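Local coordinates for ssDNA binding protein (Pyrococcus furiosus, PDB 4PSM), which binds single-stranded DNA, probably enclosing it in a tunnel system formed between its subunits, at residues I47-L51 against S81-E85. Residues are numbered along the deposited sequence; the frame is centred on the assembly and turned at random.
Sequences IFEKL and SLEIE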
loop_
_atom_site.group_PDB
_atom_site.type_symbol
_atom_site.label_atom_id
_atom_site.label_comp_id
_atom_site.label_asym_id
_atom_site.label_seq_id
_atom_site.Cartn_x
_atom_site.Cartn_y
_atom_site.Cartn_z
ATOM N N ILE A 47 28.203 6.031 31.179
ATOM C CA ILE A 47 27.434 5.238 32.123
ATOM C C ILE A 47 28.084 3.874 32.333
ATOM O O ILE A 47 28.255 3.414 33.461
ATOM C CB ILE A 47 25.985 5.071 31.641
ATOM C CG1 ILE A 47 25.254 6.415 31.707
ATOM C CG2 ILE A 47 25.256 4.033 32.465
ATOM C CD1 ILE A 47 23.850 6.360 31.162
ATOM N N PHE A 48 28.475 3.240 31.237
ATOM C CA PHE A 48 29.037 1.903 31.305
ATOM C C PHE A 48 30.347 1.868 32.071
ATOM O O PHE A 48 30.654 0.875 32.724
ATOM C CB PHE A 48 29.255 1.334 29.909
ATOM C CG PHE A 48 29.812 -0.055 29.909
ATOM C CD1 PHE A 48 28.968 -1.148 29.953
ATOM C CD2 PHE A 48 31.181 -0.272 29.880
ATOM C CE1 PHE A 48 29.473 -2.435 29.949
ATOM C CE2 PHE A 48 31.694 -1.559 29.885
ATOM C CZ PHE A 48 30.835 -2.642 29.910
ATOM N N GLU A 49 31.128 2.938 31.964
ATOM C CA GLU A 49 32.360 3.045 32.731
ATOM C C GLU A 49 32.027 3.079 34.219
ATOM O O GLU A 49 32.613 2.350 35.003
ATOM C CB GLU A 49 33.148 4.290 32.325
ATOM C CG GLU A 49 33.683 4.247 30.899
ATOM C CD GLU A 49 34.316 5.559 30.471
ATOM O OE1 GLU A 49 33.946 6.613 31.031
ATOM O OE2 GLU A 49 35.183 5.534 29.572
ATOM N N LYS A 50 31.062 3.915 34.587
ATOM C CA LYS A 50 30.621 4.035 35.963
ATOM C C LYS A 50 30.011 2.740 36.491
ATOM O O LYS A 50 30.289 2.342 37.617
ATOM C CB LYS A 50 29.649 5.203 36.115
ATOM C CG LYS A 50 30.217 6.518 35.601
ATOM C CD LYS A 50 29.658 7.715 36.348
ATOM C CE LYS A 50 30.573 8.920 36.178
ATOM N NZ LYS A 50 30.199 10.049 37.070
ATOM N N LEU A 51 29.192 2.075 35.681
ATOM C CA LEU A 51 28.631 0.787 36.087
ATOM C C LEU A 51 29.733 -0.228 36.362
ATOM O O LEU A 51 29.608 -1.052 37.263
ATOM C CB LEU A 51 27.666 0.221 35.039
ATOM C CG LEU A 51 26.432 1.063 34.713
ATOM C CD1 LEU A 51 25.517 0.411 33.666
ATOM C CD2 LEU A 51 25.678 1.508 35.952
ATOM N N SER A 81 24.818 16.378 36.484
ATOM C CA SER A 81 23.468 16.002 36.905
ATOM C C SER A 81 23.194 14.495 36.849
ATOM O O SER A 81 22.141 14.040 37.294
ATOM C CB SER A 81 22.430 16.738 36.050
ATOM O OG SER A 81 22.524 16.353 34.681
ATOM N N LEU A 82 24.131 13.723 36.305
ATOM C CA LEU A 82 23.922 12.288 36.124
ATOM C C LEU A 82 23.834 11.536 37.441
ATOM O O LEU A 82 24.740 11.601 38.274
ATOM C CB LEU A 82 25.026 11.665 35.276
ATOM C CG LEU A 82 24.876 10.154 35.130
ATOM C CD1 LEU A 82 23.637 9.822 34.307
ATOM C CD2 LEU A 82 26.123 9.527 34.530
ATOM N N GLU A 83 22.737 10.810 37.612
ATOM C CA GLU A 83 22.541 9.970 38.780
ATOM C C GLU A 83 22.303 8.532 38.344
ATOM O O GLU A 83 21.505 8.262 37.449
ATOM C CB GLU A 83 21.368 10.476 39.620
ATOM C CG GLU A 83 20.902 11.879 39.253
ATOM C CD GLU A 83 20.052 12.517 40.334
ATOM O OE1 GLU A 83 18.842 12.726 40.103
ATOM O OE2 GLU A 83 20.599 12.819 41.416
ATOM N N ILE A 84 23.022 7.613 38.967
ATOM C CA ILE A 84 22.829 6.199 38.713
ATOM C C ILE A 84 22.465 5.488 40.017
ATOM O O ILE A 84 23.339 5.146 40.811
ATOM C CB ILE A 84 24.091 5.545 38.124
ATOM C CG1 ILE A 84 24.564 6.298 36.883
ATOM C CG2 ILE A 84 23.827 4.082 37.799
ATOM C CD1 ILE A 84 25.814 5.715 36.267
ATOM N N GLU A 85 21.171 5.290 40.240
ATOM C CA GLU A 85 20.703 4.472 41.345
ATOM C C GLU A 85 20.854 3.010 40.974
ATOM O O GLU A 85 20.498 2.597 39.872
ATOM C CB GLU A 85 19.247 4.789 41.660
ATOM C CG GLU A 85 19.009 6.238 42.058
ATOM C CD GLU A 85 17.537 6.565 42.212
ATOM O OE1 GLU A 85 16.701 5.673 41.954
ATOM O OE2 GLU A 85 17.213 7.711 42.588
#
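Ile-84 reaches from strand 74-87 into the flank of helix 33-53, where Ile-47, Lys-50 and Leu-51 receive it. This is helix-on-sheet packing in this ThermoDBP-related protein: the helix lies against one face of a three-stranded antiparallel sheet, here over strand 74-87, one of its two edge strands within the chain, and the axes of helix 47-51 and strand 83-85 cross at -44° and come within 10.5 Å. From CB, which points at the helix, Ile-84 forks into two branches. The short one ends at once in CG2, which meets CD2 of Leu-51 at 3.7 Å. The longer one leaves through CG1, set anti to the carbonyl carbon (chi1 -54°), and runs out extended to CD1. That methyl touches two helix residues, CB of Lys-50 at 3.9 Å and CG2 of Ile-47 at 4.2 Å, which lie roughly at right angles as seen from it. So one isoleucine spans a full helical turn, the same turn closed by the hydrogen bond from Leu-51 N to Ile-47 O. Two residues back along the chain, Leu-82 points to the same side and extends the apolar patch. Ile-47 and Leu-82 also both touch Ile-64 of the central strand 61-71, and Tyr-15 of helix 15-26 packs on Ile-47 and Leu-51. Lys-50 lies on the exposed border and meets segment 81-85 through CB and CD. The seam closes at CD2 of Leu-82, 4.3 Å from CG1 of Ile-47 and 4.4 Å from CD of Lys-50.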